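Local coordinates for monooxygenase (PDB 2I7G), which probably catalyses flavin-dependent oxygenation of a still unidentified substrate, as a TIM-barrel member of the luciferase-like monooxygenase family, at residues E56-V61 with R346-Y351; E225-A230 with G301-L306; P231-Y236 with L250-N255. All blocks are in the same frame, centred on the assembly; numbering follows the deposited sequence.

Contact 1: E56-V61 with R346-Y351; sequences ELADQV and RGIELY
Ala58 and Ile348 bring their CA atoms to 6.2 Å where the last turn of helix 40-60 runs nearly parallel to residues 346-351, the local axes lying 9.2 Å apart at a crossing angle of -17°. Ile348 is the central side chain. Its CG2 branch, anti to the backbone N, reaches into the surface formed by Leu57, Ala58 and Val61. Ile348 CG2 lies 3.8 Å from both Leu57 CD2 and the backbone N of Ala58, while the CB of Ala58 is slightly farther off. Leu57, whose CG is also anti to its backbone N (chi1 -179°), extends toward the other helix; Leu57 CD2 covers Ile348 CB and comes to 4.0 Å from Glu349 N. The two helices follow the first strand and the last strand of the TIM barrel, 23-28 and 329-333, which pair with each other, so the packing joins the outer helical layer at the seam where the barrel closes. Ala58 and Ile348 both rest on Leu26 of strand 23-28. One turn after Leu57, Val61 turns its CG2 toward the backbone of the other helix, 3.9 Å from Ile348 O. No hydrogen bond crosses between the segments. At the margin, in one of its two conformers, the Glu349 carboxylate lies near Leu57, in a long, doubtful salt bridge to Arg346, whose guanidinium also pairs with Asp262.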
loop_
_atom_site.group_PDB
_atom_site.type_symbol
_atom_site.label_atom_id
_atom_site.label_comp_id
_atom_site.label_asym_id
_atom_site.label_seq_id
_atom_site.Cartn_x
_atom_site.Cartn_y
_atom_site.Cartn_z
ATOM N N GLU B 56 6.203 -10.102 -12.776
ATOM C CA GLU B 56 7.027 -9.555 -13.843
ATOM C C GLU B 56 7.067 -10.497 -15.057
ATOM O O GLU B 56 6.972 -10.037 -16.205
ATOM C CB GLU B 56 8.440 -9.262 -13.357
ATOM C CG GLU B 56 8.556 -8.163 -12.292
ATOM C CD GLU B 56 9.776 -8.385 -11.414
ATOM O OE1 GLU B 56 10.647 -9.189 -11.816
ATOM O OE2 GLU B 56 9.866 -7.784 -10.319
ATOM N N LEU B 57 7.175 -11.801 -14.802
ATOM C CA LEU B 57 7.180 -12.764 -15.892
ATOM C C LEU B 57 5.854 -12.738 -16.633
ATOM O O LEU B 57 5.849 -12.722 -17.857
ATOM C CB LEU B 57 7.495 -14.182 -15.397
ATOM C CG LEU B 57 7.538 -15.209 -16.551
ATOM C CD1 LEU B 57 8.595 -14.820 -17.594
ATOM C CD2 LEU B 57 7.795 -16.617 -15.986
ATOM N N ALA B 58 4.749 -12.747 -15.878
ATOM C CA ALA B 58 3.400 -12.694 -16.457
ATOM C C ALA B 58 3.254 -11.480 -17.359
ATOM O O ALA B 58 2.727 -11.580 -18.472
ATOM C CB ALA B 58 2.344 -12.669 -15.359
ATOM N N ASP B 59 3.762 -10.336 -16.900
ATOM C CA ASP B 59 3.783 -9.115 -17.716
ATOM C C ASP B 59 4.577 -9.325 -19.014
ATOM O O ASP B 59 4.117 -8.999 -20.130
ATOM C CB ASP B 59 4.408 -7.987 -16.860
ATOM C CG ASP B 59 4.405 -6.647 -17.573
ATOM O OD1 ASP B 59 3.293 -6.236 -18.003
ATOM O OD2 ASP B 59 5.491 -6.015 -17.681
ATOM N N GLN B 60 5.790 -9.833 -18.853
ATOM C CA GLN B 60 6.727 -10.057 -19.968
ATOM C C GLN B 60 6.182 -11.008 -21.036
ATOM O O GLN B 60 6.388 -10.766 -22.246
ATOM C CB GLN B 60 8.086 -10.552 -19.454
ATOM C CG GLN B 60 8.893 -9.456 -18.725
ATOM C CD GLN B 60 9.977 -10.015 -17.764
ATOM O OE1 GLN B 60 10.137 -11.238 -17.609
ATOM N NE2 GLN B 60 10.708 -9.109 -17.107
ATOM N N VAL B 61 5.455 -12.038 -20.613
ATOM C CA VAL B 61 4.943 -13.003 -21.578
ATOM C C VAL B 61 3.565 -12.626 -22.093
ATOM O O VAL B 61 2.953 -13.395 -22.825
ATOM C CB VAL B 61 4.917 -14.429 -21.029
ATOM C CG1 VAL B 61 6.350 -14.870 -20.648
ATOM C CG2 VAL B 61 3.914 -14.567 -19.821
ATOM N N ARG B 346 7.732 -21.862 -14.709
ATOM C CA ARG B 346 7.589 -22.606 -15.974
ATOM C C ARG B 346 6.120 -22.550 -16.422
ATOM O O ARG B 346 5.851 -22.347 -17.611
ATOM C CB ARG B 346 8.054 -24.055 -15.818
ATOM C CG ARG B 346 7.941 -24.887 -17.105
ATOM C CD ARG B 346 8.672 -24.233 -18.301
ATOM N NE ARG B 346 8.613 -25.057 -19.515
ATOM C CZ ARG B 346 8.908 -24.611 -20.738
ATOM N NH1 ARG B 346 9.265 -23.329 -20.921
ATOM N NH2 ARG B 346 8.830 -25.429 -21.787
ATOM N N GLY B 347 5.193 -22.713 -15.472
ATOM C CA GLY B 347 3.746 -22.692 -15.779
ATOM C C GLY B 347 3.337 -21.339 -16.342
ATOM O O GLY B 347 2.561 -21.252 -17.309
ATOM N N ILE B 348 3.885 -20.271 -15.766
ATOM C CA ILE B 348 3.552 -18.920 -16.232
ATOM C C ILE B 348 4.081 -18.706 -17.658
ATOM O O ILE B 348 3.370 -18.174 -18.558
ATOM C CB ILE B 348 4.107 -17.848 -15.290
ATOM C CG1 ILE B 348 3.283 -17.815 -13.977
ATOM C CG2 ILE B 348 3.989 -16.453 -15.931
ATOM C CD1 ILE B 348 3.979 -17.010 -12.853
ATOM N N GLU B 349 5.331 -19.110 -17.879
ATOM C CA GLU B 349 5.911 -19.063 -19.220
ATOM C C GLU B 349 5.046 -19.809 -20.238
ATOM O O GLU B 349 4.703 -19.256 -21.283
ATOM C CB GLU B 349 7.346 -19.607 -19.230
ATOM C CG GLU B 349 7.898 -19.753 -20.649
ATOM C CD GLU B 349 9.267 -19.103 -20.861
ATOM O OE1 GLU B 349 9.454 -17.918 -20.482
ATOM O OE2 GLU B 349 10.143 -19.765 -21.457
ATOM N N LEU B 350 4.682 -21.052 -19.925
ATOM C CA LEU B 350 3.822 -21.848 -20.834
ATOM C C LEU B 350 2.446 -21.221 -21.033
ATOM O O LEU B 350 1.893 -21.230 -22.148
ATOM C CB LEU B 350 3.700 -23.287 -20.336
ATOM C CG LEU B 350 4.991 -24.108 -20.442
ATOM C CD1 LEU B 350 4.748 -25.413 -19.699
ATOM C CD2 LEU B 350 5.439 -24.353 -21.918
ATOM N N TYR B 351 1.889 -20.678 -19.950
ATOM C CA TYR B 351 0.601 -19.973 -20.009
ATOM C C TYR B 351 0.657 -18.802 -21.030
ATOM O O TYR B 351 -0.180 -18.724 -21.953
ATOM C CB TYR B 351 0.234 -19.512 -18.588
ATOM C CG TYR B 351 -1.173 -18.997 -18.381
ATOM C CD1 TYR B 351 -2.190 -19.201 -19.336
ATOM C CD2 TYR B 351 -1.486 -18.290 -17.206
ATOM C CE1 TYR B 351 -3.507 -18.705 -19.107
ATOM C CE2 TYR B 351 -2.799 -17.818 -16.962
ATOM C CZ TYR B 351 -3.787 -18.022 -17.912
ATOM O OH TYR B 351 -5.061 -17.563 -17.664
#

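Contact 2: E225-A230 with G301-L306; sequences EYRRFA and GPEGNL
Glu303 O receives two groups of the facing segment: the backbone N of Tyr226 donates a hydrogen bond to it at 3.0 Å, nearly in line with the carbonyl bond, and Glu225 CA approaches at 3.1 Å in a CA-H...O contact. The accepting carbonyl belongs to a type I beta turn, Gly301 to Gly304, closed by a bond from Gly304 N to Gly301 O. This turn leads into strand 307-309 of the TIM barrel, whereas residues 225-230 lead from strand 217-220 into helix 230-242; the contact therefore ties two connections of the barrel to each other. Lys317 of helix 311-325 donates through NZ to the carbonyls of Gly301, Gly304 and Leu306.

Beside the backbone bond, Glu225, Arg227 and Glu303 form a salt-bridge network. In the conformer described, one of two, Arg227 is bent at chi3 (-75°) and offers its guanidinium in two ways. Arg227 NH2 donates to Glu225 OE1 at 3.0 Å, on the syn side of that carboxylate. Glu303, folded back at chi2 (-59°), instead lays its carboxylate over one face of the guanidinium, the planes 31° apart; Glu303 OE1 stands 3.1 Å from Arg227 NE, but no N-H points at it, so this pair is held by charge alone. Glu225 and Glu303 thus share one arginine, which would offset the repulsion between the two acids. The Tyr226 ring presents its edge to Gly304 O, which lies 3.6 Å from Tyr226 CD1. At the end of the ring, a water 2.8 Å from Tyr226 OH donates to Pro302 O at 2.7 Å.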
loop_
_atom_site.group_PDB
_atom_site.type_symbol
_atom_site.label_atom_id
_atom_site.label_comp_id
_atom_site.label_asym_id
_atom_site.label_seq_id
_atom_site.Cartn_x
_atom_site.Cartn_y
_atom_site.Cartn_z
ATOM N N GLU B 225 -18.669 -30.265 -12.067
ATOM C CA GLU B 225 -18.411 -29.900 -13.451
ATOM C C GLU B 225 -18.637 -28.426 -13.625
ATOM O O GLU B 225 -19.603 -27.875 -13.095
ATOM C CB GLU B 225 -19.295 -30.723 -14.389
ATOM C CG GLU B 225 -18.980 -32.217 -14.283
ATOM C CD GLU B 225 -19.615 -33.044 -15.386
ATOM O OE1 GLU B 225 -20.450 -32.518 -16.161
ATOM O OE2 GLU B 225 -19.248 -34.225 -15.495
ATOM N N TYR B 226 -17.729 -27.771 -14.334
ATOM C CA TYR B 226 -17.841 -26.327 -14.501
ATOM C C TYR B 226 -19.182 -25.925 -15.130
ATOM O O TYR B 226 -19.709 -24.872 -14.790
ATOM C CB TYR B 226 -16.640 -25.709 -15.244
ATOM C CG TYR B 226 -16.501 -26.060 -16.707
ATOM C CD1 TYR B 226 -15.517 -26.947 -17.146
ATOM C CD2 TYR B 226 -17.261 -25.413 -17.668
ATOM C CE1 TYR B 226 -15.349 -27.248 -18.518
ATOM C CE2 TYR B 226 -17.108 -25.699 -19.045
ATOM C CZ TYR B 226 -16.159 -26.601 -19.454
ATOM O OH TYR B 226 -16.026 -26.860 -20.785
ATOM N N ARG B 227 -19.705 -26.788 -16.012
ATOM C CA ARG B 227 -20.978 -26.561 -16.714
ATOM C C ARG B 227 -22.108 -26.172 -15.783
ATOM O O ARG B 227 -22.996 -25.390 -16.153
ATOM C CB ARG B 227 -21.424 -27.834 -17.457
ATOM C CG ARG B 227 -20.748 -28.042 -18.756
ATOM C CD ARG B 227 -21.409 -29.180 -19.501
ATOM N NE ARG B 227 -21.081 -30.512 -18.977
ATOM C CZ ARG B 227 -21.405 -31.645 -19.605
ATOM N NH1 ARG B 227 -22.068 -31.594 -20.753
ATOM N NH2 ARG B 227 -21.078 -32.820 -19.090
ATOM N N ARG B 228 -22.099 -26.749 -14.586
ATOM C CA ARG B 228 -23.208 -26.573 -13.643
ATOM C C ARG B 228 -23.380 -25.111 -13.196
ATOM O O ARG B 228 -24.457 -24.706 -12.735
ATOM C CB ARG B 228 -23.077 -27.502 -12.448
ATOM C CG ARG B 228 -22.146 -27.060 -11.420
ATOM C CD ARG B 228 -22.172 -28.036 -10.257
ATOM N NE ARG B 228 -21.185 -27.655 -9.246
ATOM C CZ ARG B 228 -21.456 -26.905 -8.181
ATOM N NH1 ARG B 228 -22.693 -26.439 -7.990
ATOM N NH2 ARG B 228 -20.487 -26.609 -7.314
ATOM N N PHE B 229 -22.303 -24.334 -13.320
ATOM C CA PHE B 229 -22.311 -22.900 -12.948
ATOM C C PHE B 229 -22.921 -21.967 -14.004
ATOM O O PHE B 229 -23.271 -20.809 -13.695
ATOM C CB PHE B 229 -20.860 -22.458 -12.645
ATOM C CG PHE B 229 -20.305 -23.061 -11.386
ATOM C CD1 PHE B 229 -20.508 -22.438 -10.159
ATOM C CD2 PHE B 229 -19.591 -24.251 -11.420
ATOM C CE1 PHE B 229 -20.008 -22.980 -8.972
ATOM C CE2 PHE B 229 -19.083 -24.822 -10.241
ATOM C CZ PHE B 229 -19.293 -24.170 -9.006
ATOM N N ALA B 230 -23.040 -22.448 -15.236
ATOM C CA ALA B 230 -23.505 -21.583 -16.331
ATOM C C ALA B 230 -24.802 -20.797 -16.050
ATOM O O ALA B 230 -24.885 -19.616 -16.430
ATOM C CB ALA B 230 -23.634 -22.363 -17.636
ATOM N N GLY B 301 -10.479 -33.785 -15.404
ATOM C CA GLY B 301 -10.976 -34.247 -16.718
ATOM C C GLY B 301 -11.633 -33.097 -17.499
ATOM O O GLY B 301 -11.758 -31.982 -16.984
ATOM N N PRO B 302 -12.064 -33.362 -18.749
ATOM C CA PRO B 302 -12.595 -32.312 -19.640
ATOM C C PRO B 302 -13.724 -31.461 -19.043
ATOM O O PRO B 302 -13.722 -30.234 -19.219
ATOM C CB PRO B 302 -13.071 -33.089 -20.881
ATOM C CG PRO B 302 -12.186 -34.329 -20.898
ATOM C CD PRO B 302 -11.995 -34.682 -19.413
ATOM N N GLU B 303 -14.624 -32.086 -18.291
ATOM C CA GLU B 303 -15.758 -31.351 -17.700
ATOM C C GLU B 303 -15.501 -30.796 -16.290
ATOM O O GLU B 303 -16.327 -30.062 -15.769
ATOM C CB GLU B 303 -17.000 -32.236 -17.673
ATOM C CG GLU B 303 -17.424 -32.745 -19.070
ATOM C CD GLU B 303 -17.735 -31.608 -20.068
ATOM O OE1 GLU B 303 -18.011 -30.451 -19.647
ATOM O OE2 GLU B 303 -17.704 -31.878 -21.284
ATOM N N GLY B 304 -14.374 -31.154 -15.676
ATOM C CA GLY B 304 -14.161 -30.847 -14.280
ATOM C C GLY B 304 -13.723 -29.410 -14.033
ATOM O O GLY B 304 -13.312 -28.708 -14.943
ATOM N N ASN B 305 -13.708 -29.017 -12.775
ATOM C CA ASN B 305 -13.422 -27.627 -12.437
ATOM C C ASN B 305 -11.921 -27.250 -12.406
ATOM O O ASN B 305 -11.574 -26.053 -12.356
ATOM C CB ASN B 305 -14.073 -27.295 -11.096
ATOM C CG ASN B 305 -13.539 -28.164 -10.003
ATOM O OD1 ASN B 305 -12.509 -27.889 -9.469
ATOM N ND2 ASN B 305 -14.228 -29.282 -9.720
ATOM N N LEU B 306 -11.027 -28.241 -12.466
ATOM C CA LEU B 306 -9.575 -27.950 -12.438
ATOM C C LEU B 306 -9.033 -27.841 -13.867
ATOM O O LEU B 306 -9.180 -28.789 -14.667
ATOM C CB LEU B 306 -8.810 -29.043 -11.691
ATOM C CG LEU B 306 -9.115 -29.154 -10.181
ATOM C CD1 LEU B 306 -8.233 -30.265 -9.550
ATOM C CD2 LEU B 306 -8.849 -27.790 -9.496
HETATM O O HOH W 1 -14.300 -28.872 -21.528
HETATM O O HOH W 2 -18.062 -28.499 -21.107
#

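Contact 3: P231-Y236 with L250-N255; sequences PLFDLY and LRTSIN
The beta-alpha-beta unit of strand 217-220, helix 230-242 and strand 252-260 is packed here, with Phe233 and Tyr236 reaching from the helix onto Thr252 and its neighbours. Helix and strand segments run roughly antiparallel, 151° between their directions. Thr252 touches both rings. Thr252 CB makes a CH-pi contact with Phe233, 4.0 Å from the ring centroid and over the face, while Thr252 CG2 comes to 3.5 Å from Tyr236 CE2. Phe233 also directs its edge at the strand backbone, with Phe233 CZ 3.5 Å from Ser253 O, and touches Ile254 CG2 through CE2. Phe325 meets the same ring at a steep angle, and Leu219 touches it too.

With CG anti to the backbone N (chi1 175°), Tyr236 runs alongside Leu250, the two side chains pointing contrary ways, and Tyr236 OH reaches 3.5 Å from Leu250 CB. The hydroxyl is hydrogen-bonded mainly to Leu215 O; the backbone N of Arg251 gives Tyr236 OH only a weak bond, 3.4 Å. One phenol thereby connects the chain just before strand 217-220 with that entering strand 252-260. A helix packed antiparallel on the strand that follows it is part of the beta-alpha-beta crossover that TIM barrels repeat.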
loop_
_atom_site.group_PDB
_atom_site.type_symbol
_atom_site.label_atom_id
_atom_site.label_comp_id
_atom_site.label_asym_id
_atom_site.label_seq_id
_atom_site.Cartn_x
_atom_site.Cartn_y
_atom_site.Cartn_z
ATOM N N PRO B 231 -25.837 -21.451 -15.438
ATOM C CA PRO B 231 -27.078 -20.731 -15.119
ATOM C C PRO B 231 -26.888 -19.495 -14.226
ATOM O O PRO B 231 -27.737 -18.587 -14.251
ATOM C CB PRO B 231 -27.940 -21.790 -14.416
ATOM C CG PRO B 231 -27.449 -23.093 -14.960
ATOM C CD PRO B 231 -25.945 -22.883 -15.087
ATOM N N LEU B 232 -25.795 -19.447 -13.465
ATOM C CA LEU B 232 -25.547 -18.271 -12.605
ATOM C C LEU B 232 -25.371 -17.044 -13.473
ATOM O O LEU B 232 -25.815 -15.948 -13.108
ATOM C CB LEU B 232 -24.333 -18.450 -11.670
ATOM C CG LEU B 232 -24.552 -19.471 -10.529
ATOM C CD1 LEU B 232 -23.255 -19.736 -9.790
ATOM C CD2 LEU B 232 -25.653 -19.034 -9.507
ATOM N N PHE B 233 -24.723 -17.218 -14.624
ATOM C CA PHE B 233 -24.533 -16.081 -15.525
ATOM C C PHE B 233 -25.870 -15.676 -16.192
ATOM O O PHE B 233 -26.055 -14.499 -16.501
ATOM C CB PHE B 233 -23.479 -16.356 -16.582
ATOM C CG PHE B 233 -22.067 -16.232 -16.056
ATOM C CD1 PHE B 233 -21.813 -15.513 -14.884
ATOM C CD2 PHE B 233 -21.010 -16.791 -16.737
ATOM C CE1 PHE B 233 -20.500 -15.391 -14.385
ATOM C CE2 PHE B 233 -19.691 -16.673 -16.253
ATOM C CZ PHE B 233 -19.441 -15.972 -15.097
ATOM N N ASP B 234 -26.768 -16.656 -16.420
ATOM C CA ASP B 234 -28.166 -16.359 -16.808
ATOM C C ASP B 234 -28.804 -15.386 -15.846
ATOM O O ASP B 234 -29.438 -14.410 -16.242
ATOM C CB ASP B 234 -29.073 -17.632 -16.817
ATOM C CG ASP B 234 -28.794 -18.567 -17.977
ATOM O OD1 ASP B 234 -27.958 -18.209 -18.840
ATOM O OD2 ASP B 234 -29.446 -19.668 -18.033
ATOM N N LEU B 235 -28.671 -15.689 -14.563
ATOM C CA LEU B 235 -29.285 -14.901 -13.528
ATOM C C LEU B 235 -28.698 -13.491 -13.459
ATOM O O LEU B 235 -29.430 -12.520 -13.274
ATOM C CB LEU B 235 -29.104 -15.615 -12.212
ATOM C CG LEU B 235 -29.734 -15.081 -10.947
ATOM C CD1 LEU B 235 -31.266 -15.080 -11.074
ATOM C CD2 LEU B 235 -29.279 -16.029 -9.856
ATOM N N TYR B 236 -27.366 -13.391 -13.592
ATOM C CA TYR B 236 -26.677 -12.100 -13.720
ATOM C C TYR B 236 -27.284 -11.242 -14.854
ATOM O O TYR B 236 -27.656 -10.088 -14.647
ATOM C CB TYR B 236 -25.205 -12.405 -14.020
ATOM C CG TYR B 236 -24.347 -11.224 -14.310
ATOM C CD1 TYR B 236 -24.132 -10.244 -13.341
ATOM C CD2 TYR B 236 -23.739 -11.084 -15.565
ATOM C CE1 TYR B 236 -23.305 -9.121 -13.594
ATOM C CE2 TYR B 236 -22.934 -9.977 -15.847
ATOM C CZ TYR B 236 -22.706 -9.006 -14.850
ATOM O OH TYR B 236 -21.888 -7.936 -15.111
ATOM N N LEU B 250 -21.683 -4.820 -18.682
ATOM C CA LEU B 250 -21.607 -6.139 -18.094
ATOM C C LEU B 250 -20.355 -6.853 -18.589
ATOM O O LEU B 250 -20.039 -6.852 -19.792
ATOM C CB LEU B 250 -22.883 -6.935 -18.361
ATOM C CG LEU B 250 -24.205 -6.199 -18.072
ATOM C CD1 LEU B 250 -25.386 -7.073 -18.453
ATOM C CD2 LEU B 250 -24.267 -5.732 -16.611
ATOM N N ARG B 251 -19.616 -7.425 -17.646
ATOM C CA ARG B 251 -18.415 -8.220 -17.943
ATOM C C ARG B 251 -18.469 -9.418 -17.018
ATOM O O ARG B 251 -18.945 -9.309 -15.878
ATOM C CB ARG B 251 -17.110 -7.438 -17.684
ATOM C CG ARG B 251 -16.947 -6.092 -18.423
ATOM C CD ARG B 251 -16.403 -6.286 -19.832
ATOM N NE ARG B 251 -16.265 -5.019 -20.541
ATOM C CZ ARG B 251 -17.206 -4.476 -21.309
ATOM N NH1 ARG B 251 -16.980 -3.314 -21.909
ATOM N NH2 ARG B 251 -18.371 -5.088 -21.484
ATOM N N THR B 252 -17.991 -10.563 -17.499
ATOM C CA THR B 252 -17.946 -11.746 -16.664
ATOM C C THR B 252 -16.563 -12.369 -16.708
ATOM O O THR B 252 -15.864 -12.357 -17.741
ATOM C CB THR B 252 -19.025 -12.783 -17.088
ATOM O OG1 THR B 252 -18.818 -13.133 -18.459
ATOM C CG2 THR B 252 -20.481 -12.205 -16.909
ATOM N N SER B 253 -16.174 -12.964 -15.594
ATOM C CA SER B 253 -14.920 -13.692 -15.506
ATOM C C SER B 253 -15.230 -15.032 -14.827
ATOM O O SER B 253 -16.176 -15.159 -14.004
ATOM C CB SER B 253 -13.920 -12.895 -14.622
ATOM O OG SER B 253 -12.689 -13.581 -14.583
ATOM N N ILE B 254 -14.414 -16.029 -15.139
ATOM C CA ILE B 254 -14.383 -17.219 -14.282
ATOM C C ILE B 254 -13.009 -17.319 -13.620
ATOM O O ILE B 254 -11.966 -17.053 -14.254
ATOM C CB ILE B 254 -14.806 -18.519 -15.003
ATOM C CG1 ILE B 254 -13.778 -18.930 -16.083
ATOM C CG2 ILE B 254 -16.290 -18.398 -15.552
ATOM C CD1 ILE B 254 -14.121 -20.260 -16.815
ATOM N N ASN B 255 -13.017 -17.673 -12.339
ATOM C CA ASN B 255 -11.804 -17.749 -11.529
ATOM C C ASN B 255 -11.666 -19.224 -11.134
ATOM O O ASN B 255 -12.522 -19.748 -10.446
ATOM C CB ASN B 255 -11.976 -16.934 -10.252
ATOM C CG ASN B 255 -12.059 -15.436 -10.495
ATOM O OD1 ASN B 255 -12.049 -14.955 -11.620
ATOM N ND2 ASN B 255 -12.170 -14.690 -9.391
#

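In the fold
Contact 3 is the buried one, an aromatic layer between an outer helix and its barrel strand. Contact 1, also mainly apolar but partly exposed, joins helix to helix within the outer layer. Contact 2 lies nearer the surface and has the polar chemistry expected there: charges, backbone bonds and water between two loops. Contacts 2 and 3 are consecutive in the chain, since segment 225-230 leads directly into helix segment 231-236; helix 311-325 with the residue ending it, Phe325, touches both. The centre of contact 1 lies about 25 Å from that of contact 2 and about 27 Å from that of contact 3, yet strand 252-260, used in contact 3, also touches Leu350 and Tyr351 through Ile260.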